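Local coordinates for conserved hypothetical secreted protein (Helicobacter pylori, PDB 4RNZ), which determines cell shape and is probably a zinc-dependent M23-family metallopeptidase that cuts peptidoglycan, at residues G13-K17 against N18-Q22; A37-Q40 against S41-Y45. All blocks are in the same frame, centred on the assembly; numbering follows the deposited sequence.

Contact 1: G13-K17 against N18-Q22; sequences GFLEK and NHIPQ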
ATOM      1  N   GLY A  13       2.733   7.120  22.946  1.00 35.84           N
ATOM      2  CA  GLY A  13       1.570   6.831  23.750  1.00 35.51           C
ATOM      3  C   GLY A  13       1.545   5.382  24.171  1.00 37.54           C
ATOM      4  O   GLY A  13       1.160   5.085  25.282  1.00 37.65           O
ATOM      5  N   PHE A  14       1.966   4.462  23.291  1.00 34.94           N
ATOM      6  CA  PHE A  14       2.005   3.052  23.662  1.00 33.56           C
ATOM      7  C   PHE A  14       3.059   2.808  24.759  1.00 32.16           C
ATOM      8  O   PHE A  14       2.841   2.028  25.699  1.00 32.74           O
ATOM      9  CB  PHE A  14       2.272   2.193  22.410  1.00 32.43           C
ATOM     10  CG  PHE A  14       2.315   0.723  22.671  1.00 32.24           C
ATOM     11  CD1 PHE A  14       1.143  -0.025  22.734  1.00 32.66           C
ATOM     12  CD2 PHE A  14       3.528   0.073  22.834  1.00 31.56           C
ATOM     13  CE1 PHE A  14       1.197  -1.384  22.973  1.00 33.67           C
ATOM     14  CE2 PHE A  14       3.582  -1.288  23.071  1.00 33.39           C
ATOM     15  CZ  PHE A  14       2.424  -2.019  23.149  1.00 31.64           C
ATOM     16  N   LEU A  15       4.206   3.460  24.631  1.00 32.17           N
ATOM     17  CA  LEU A  15       5.264   3.301  25.629  1.00 31.60           C
ATOM     18  C   LEU A  15       4.778   3.784  26.994  1.00 33.39           C
ATOM     19  O   LEU A  15       4.898   3.072  27.999  1.00 33.78           O
ATOM     20  CB  LEU A  15       6.505   4.068  25.223  1.00 31.79           C
ATOM     21  CG  LEU A  15       7.210   3.625  23.951  1.00 32.05           C
ATOM     22  CD1 LEU A  15       8.529   4.363  23.842  1.00 31.80           C
ATOM     23  CD2 LEU A  15       7.446   2.119  23.966  1.00 33.07           C
ATOM     24  N   GLU A  16       4.215   4.986  27.000  1.00 38.50           N
ATOM     25  CA  GLU A  16       3.602   5.613  28.205  1.00 42.59           C
ATOM     26  C   GLU A  16       2.545   4.720  28.843  1.00 43.83           C
ATOM     27  O   GLU A  16       2.607   4.419  30.021  1.00 38.18           O
ATOM     28  CB  GLU A  16       2.979   6.971  27.827  1.00 45.83           C
ATOM     29  CG  GLU A  16       2.148   7.650  28.915  1.00 50.78           C
ATOM     30  CD  GLU A  16       1.684   9.046  28.516  1.00 53.79           C
ATOM     31  OE1 GLU A  16       1.070   9.191  27.428  1.00 53.98           O
ATOM     32  OE2 GLU A  16       1.942  10.006  29.282  1.00 54.90           O
ATOM     33  N   LYS A  17       1.594   4.249  28.045  1.00 44.14           N
ATOM     34  CA  LYS A  17       0.520   3.394  28.572  1.00 45.64           C
ATOM     35  C   LYS A  17       1.023   2.132  29.237  1.00 45.06           C
ATOM     36  O   LYS A  17       0.392   1.617  30.156  1.00 48.08           O
ATOM     37  CB  LYS A  17      -0.455   3.012  27.453  1.00 50.89           C
ATOM     38  CG  LYS A  17      -1.799   2.518  27.949  1.00 55.35           C
ATOM     39  CD  LYS A  17      -2.934   3.231  27.220  1.00 59.98           C
ATOM     40  CE  LYS A  17      -4.286   2.956  27.864  1.00 62.22           C
ATOM     41  NZ  LYS A  17      -4.729   1.557  27.628  1.00 61.33           N
ATOM     42  N   ASN A  18       2.148   1.618  28.756  1.00 39.85           N
ATOM     43  CA  ASN A  18       2.712   0.399  29.284  1.00 39.23           C
ATOM     44  C   ASN A  18       3.928   0.621  30.159  1.00 37.92           C
ATOM     45  O   ASN A  18       4.649  -0.312  30.413  1.00 35.96           O
ATOM     46  CB  ASN A  18       3.061  -0.547  28.128  1.00 40.19           C
ATOM     47  CG  ASN A  18       1.823  -1.077  27.450  1.00 39.69           C
ATOM     48  OD1 ASN A  18       1.172  -1.979  27.967  1.00 40.86           O
ATOM     49  ND2 ASN A  18       1.456  -0.478  26.322  1.00 39.46           N
ATOM     50  N   HIS A  19       4.169   1.860  30.573  1.00 40.55           N
ATOM     51  CA  HIS A  19       5.206   2.167  31.555  1.00 42.26           C
ATOM     52  C   HIS A  19       6.590   1.747  31.082  1.00 41.12           C
ATOM     53  O   HIS A  19       7.380   1.209  31.853  1.00 44.24           O
ATOM     54  CB  HIS A  19       4.876   1.503  32.897  1.00 45.43           C
ATOM     55  CG  HIS A  19       3.446   1.652  33.310  1.00 47.40           C
ATOM     56  ND1 HIS A  19       2.904   2.856  33.703  1.00 53.53           N
ATOM     57  CD2 HIS A  19       2.444   0.748  33.384  1.00 49.78           C
ATOM     58  CE1 HIS A  19       1.630   2.690  34.002  1.00 52.05           C
ATOM     59  NE2 HIS A  19       1.324   1.418  33.815  1.00 53.58           N
ATOM     60  N   ILE A  20       6.860   1.961  29.800  1.00 36.93           N
ATOM     61  CA  ILE A  20       8.168   1.718  29.223  1.00 34.86           C
ATOM     62  C   ILE A  20       8.815   3.092  29.127  1.00 35.79           C
ATOM     63  O   ILE A  20       8.174   4.026  28.677  1.00 33.09           O
ATOM     64  CB  ILE A  20       8.057   1.089  27.824  1.00 34.52           C
ATOM     65  CG1 ILE A  20       7.381  -0.281  27.924  1.00 37.59           C
ATOM     66  CG2 ILE A  20       9.433   0.987  27.166  1.00 34.80           C
ATOM     67  CD1 ILE A  20       6.755  -0.760  26.629  1.00 37.65           C
ATOM     68  N   PRO A  21      10.074   3.227  29.565  1.00 35.30           N
ATOM     69  CA  PRO A  21      10.695   4.542  29.506  1.00 36.89           C
ATOM     70  C   PRO A  21      10.645   5.165  28.110  1.00 34.85           C
ATOM     71  O   PRO A  21      11.059   4.554  27.115  1.00 33.03           O
ATOM     72  CB  PRO A  21      12.150   4.258  29.900  1.00 39.04           C
ATOM     73  CG  PRO A  21      12.077   3.025  30.748  1.00 40.53           C
ATOM     74  CD  PRO A  21      10.977   2.208  30.131  1.00 39.45           C
ATOM     75  N   GLN A  22      10.195   6.404  28.058  1.00 35.75           N
ATOM     76  CA  GLN A  22       9.941   7.075  26.811  1.00 34.09           C
ATOM     77  C   GLN A  22      11.201   7.435  26.040  1.00 31.43           C
ATOM     78  O   GLN A  22      11.130   7.708  24.836  1.00 28.91           O
ATOM     79  CB  GLN A  22       9.044   8.289  27.050  1.00 40.17           C
ATOM     80  CG  GLN A  22       7.590   7.873  27.261  1.00 42.33           C
ATOM     81  CD  GLN A  22       6.733   8.957  27.900  1.00 46.99           C
ATOM     82  OE1 GLN A  22       6.498  10.008  27.314  1.00 46.49           O
ATOM     83  NE2 GLN A  22       6.221   8.673  29.092  1.00 47.61           N
TER
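Phe14, Leu15 and Glu16 meet Asn18, His19 and Ile20 in a local helix-ending contact, a Schellman motif that closes helix 11-17 in the N-terminal Csd3 region, just before helix 23-26. His19, with a positive phi of 60°, is the C-prime residue and turns the chain back over the last helical turn. Two backbone bonds define the motif: Ile20 N gives a nearly straight bond of 2.9 Å to Leu15 O, and inside it His19 N reaches Glu16 O at 3.0 Å, approaching from above the carbonyl plane. The reversal also brings two apolar side chains together, crossing at about a right angle, with Leu15 CD2 3.9 Å from Ile20 CG2. Beyond this pair, Leu15 rests on Leu24 and Tyr25 of the next helix, while Ile20 leans on Leu55 and Tyr77 of the sheet.

Asn18, the first residue to leave helical geometry, adds a side-chain bond to the backbone ones. Its OD1 is held by Arg49, and its amide nitrogen turns back to the helix. Phe14 O accepts twice, from Asn18 N at 3.2 Å and from Asn18 ND2 at 2.9 Å, the two donors arriving from opposite faces of the carbonyl plane. With the Phe14 ring swung anti to its own nitrogen (chi1 -179°), ND2 also sits 3.4 Å above the centre of that ring, the amide and ring planes 50° apart.

Contact 2: A37-Q40 against S41-Y45; sequences AEIQ and SNVTY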
ATOM      1  N   ALA A  37       6.550   6.622  12.906  1.00 29.02           N
ATOM      2  CA  ALA A  37       5.313   7.375  12.717  1.00 32.36           C
ATOM      3  C   ALA A  37       4.307   6.664  11.812  1.00 33.76           C
ATOM      4  O   ALA A  37       3.189   7.136  11.669  1.00 38.25           O
ATOM      5  CB  ALA A  37       5.620   8.767  12.150  1.00 34.70           C
ATOM      6  N   GLU A  38       4.687   5.553  11.196  1.00 37.57           N
ATOM      7  CA  GLU A  38       3.783   4.887  10.243  1.00 42.68           C
ATOM      8  C   GLU A  38       3.033   3.672  10.786  1.00 40.40           C
ATOM      9  O   GLU A  38       2.628   2.795  10.021  1.00 39.26           O
ATOM     10  CB  GLU A  38       4.532   4.518   8.952  1.00 46.38           C
ATOM     11  CG  GLU A  38       4.648   5.671   7.959  1.00 51.47           C
ATOM     12  CD  GLU A  38       3.291   6.286   7.535  1.00 57.03           C
ATOM     13  OE1 GLU A  38       3.220   7.519   7.315  1.00 57.90           O
ATOM     14  OE2 GLU A  38       2.285   5.555   7.401  1.00 55.70           O
ATOM     15  N   ILE A  39       2.800   3.639  12.091  1.00 38.51           N
ATOM     16  CA  ILE A  39       1.945   2.621  12.672  1.00 36.13           C
ATOM     17  C   ILE A  39       0.519   3.017  12.313  1.00 39.58           C
ATOM     18  O   ILE A  39       0.028   4.053  12.749  1.00 39.34           O
ATOM     19  CB  ILE A  39       2.078   2.549  14.205  1.00 34.89           C
ATOM     20  CG1 ILE A  39       3.514   2.232  14.629  1.00 35.00           C
ATOM     21  CG2 ILE A  39       1.130   1.501  14.763  1.00 37.45           C
ATOM     22  CD1 ILE A  39       3.714   2.351  16.125  1.00 35.04           C
ATOM     23  N   GLN A  40      -0.152   2.214  11.508  1.00 40.06           N
ATOM     24  CA  GLN A  40      -1.503   2.578  11.084  1.00 40.02           C
ATOM     25  C   GLN A  40      -2.561   2.067  12.038  1.00 37.67           C
ATOM     26  O   GLN A  40      -2.443   0.976  12.617  1.00 34.09           O
ATOM     27  CB  GLN A  40      -1.762   2.086   9.656  1.00 41.55           C
ATOM     28  CG  GLN A  40      -0.847   2.765   8.645  1.00 45.20           C
ATOM     29  CD  GLN A  40      -0.941   4.292   8.718  1.00 53.70           C
ATOM     30  OE1 GLN A  40      -2.036   4.861   8.649  1.00 60.04           O
ATOM     31  NE2 GLN A  40       0.203   4.961   8.865  1.00 54.59           N
ATOM     32  N   SER A  41      -3.626   2.836  12.194  1.00 39.31           N
ATOM     33  CA  SER A  41      -4.722   2.365  13.004  1.00 43.35           C
ATOM     34  C   SER A  41      -5.286   1.104  12.345  1.00 43.00           C
ATOM     35  O   SER A  41      -5.159   0.887  11.141  1.00 36.88           O
ATOM     36  CB  SER A  41      -5.794   3.443  13.203  1.00 48.61           C
ATOM     37  OG  SER A  41      -6.534   3.636  12.027  1.00 52.37           O
ATOM     38  N   ASN A  42      -5.867   0.235  13.147  1.00 42.65           N
ATOM     39  CA  ASN A  42      -6.347  -1.042  12.636  1.00 47.81           C
ATOM     40  C   ASN A  42      -5.339  -2.097  12.214  1.00 42.74           C
ATOM     41  O   ASN A  42      -5.754  -3.188  11.851  1.00 42.13           O
ATOM     42  CB  ASN A  42      -7.340  -0.839  11.489  1.00 51.26           C
ATOM     43  CG  ASN A  42      -8.738  -0.697  11.993  1.00 59.35           C
ATOM     44  OD1 ASN A  42      -9.106   0.347  12.535  1.00 64.69           O
ATOM     45  ND2 ASN A  42      -9.522  -1.762  11.862  1.00 61.37           N
ATOM     46  N   VAL A  43      -4.039  -1.826  12.264  1.00 36.94           N
ATOM     47  CA  VAL A  43      -3.092  -2.925  12.071  1.00 36.88           C
ATOM     48  C   VAL A  43      -3.179  -3.907  13.233  1.00 34.11           C
ATOM     49  O   VAL A  43      -3.429  -3.512  14.371  1.00 32.80           O
ATOM     50  CB  VAL A  43      -1.632  -2.469  11.942  1.00 36.54           C
ATOM     51  CG1 VAL A  43      -1.500  -1.527  10.757  1.00 41.51           C
ATOM     52  CG2 VAL A  43      -1.098  -1.870  13.245  1.00 35.46           C
ATOM     53  N   THR A  44      -2.964  -5.176  12.931  1.00 31.03           N
ATOM     54  CA  THR A  44      -2.943  -6.197  13.952  1.00 32.36           C
ATOM     55  C   THR A  44      -1.519  -6.253  14.525  1.00 30.95           C
ATOM     56  O   THR A  44      -0.552  -6.294  13.781  1.00 29.51           O
ATOM     57  CB  THR A  44      -3.332  -7.555  13.368  1.00 32.14           C
ATOM     58  OG1 THR A  44      -4.723  -7.539  13.108  1.00 35.56           O
ATOM     59  CG2 THR A  44      -3.015  -8.730  14.346  1.00 30.99           C
ATOM     60  N   TYR A  45      -1.403  -6.234  15.844  1.00 30.06           N
ATOM     61  CA  TYR A  45      -0.102  -6.291  16.478  1.00 30.99           C
ATOM     62  C   TYR A  45      -0.139  -7.363  17.552  1.00 31.00           C
ATOM     63  O   TYR A  45      -1.210  -7.906  17.866  1.00 31.85           O
ATOM     64  CB  TYR A  45       0.326  -4.929  17.052  1.00 30.67           C
ATOM     65  CG  TYR A  45      -0.488  -4.418  18.227  1.00 32.82           C
ATOM     66  CD1 TYR A  45      -1.813  -3.976  18.060  1.00 35.61           C
ATOM     67  CD2 TYR A  45       0.078  -4.332  19.504  1.00 32.16           C
ATOM     68  CE1 TYR A  45      -2.557  -3.501  19.143  1.00 35.56           C
ATOM     69  CE2 TYR A  45      -0.661  -3.860  20.590  1.00 32.34           C
ATOM     70  CZ  TYR A  45      -1.969  -3.452  20.404  1.00 34.86           C
ATOM     71  OH  TYR A  45      -2.685  -2.978  21.468  1.00 37.13           O
TER
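Gln40 and Val43 meet across a tight reversal of the chain, and the path of Val43 from CB outward shows how a branched side chain can fold over the carbonyl that its own backbone binds. The CB points back toward residues 37-40 and lies 3.6 Å from Gln40 O. From there the two methyls part. CG1, set anti to the carbonyl carbon of Val43 (chi1 -59°), passes beside the same oxygen and meets the start of the neighbouring side chain, with Val43 CG1 3.8 Å from Gln40 CB. CG2 takes the place between the backbone nitrogen and carbonyl carbon; it comes within 3.2 Å of Gln40 O and looks across to Ile39, whose CG2 is a looser apolar neighbour of Val43 CG2 at 4.3 Å.

The backbone beneath these methyls is a type II beta turn from Gln40 to Val43, with Ser41 and Asn42 at its corners and Asn42 in the positive-phi position (70°). Its closing bond runs from Val43 N to Gln40 O over 3.2 Å, fairly straight at the hydrogen, although the donor stands above the carbonyl plane. The turn leads the loop after helix 30-36 into strand 44-49, which pairs with strand 2-5 in the antiparallel sheet of the N-terminal domain. Backbone hydrogen bonds between Trp6, just past strand 2-5, and both Asn42 and Val43 tie the turn to that neighbouring stretch of the chain, and the side chains of Ile39 and Val43 both touch Trp6.

Past its CB, the Gln40 chain bends at chi2 (-55°) and leads away from the turn, back along the loop. There Gln40 NE2 makes a weak bond of 3.5 Å to Glu38 O.

Contact 1 closes a helix and contact 2 starts a strand, yet the two belong to one small domain, with centres 16 Å apart. They touch through aromatic rings: Phe14 CE1 lies 3.9 Å from Tyr45 CE2, and Trp6 meets both rings, edge-to-face in the case of Tyr45. Ile60 of strand 55-61 also packs against both Phe14 and Tyr45. Their relation to the metal differs. The helix end lies away from the metal sites, whereas the side chain of Gln40 is about 14 Å from the zinc ion, which is bound by Glu34, His219, Asp223 and His301. Glu38 of residues 37-40 additionally forms a salt bridge to Arg261.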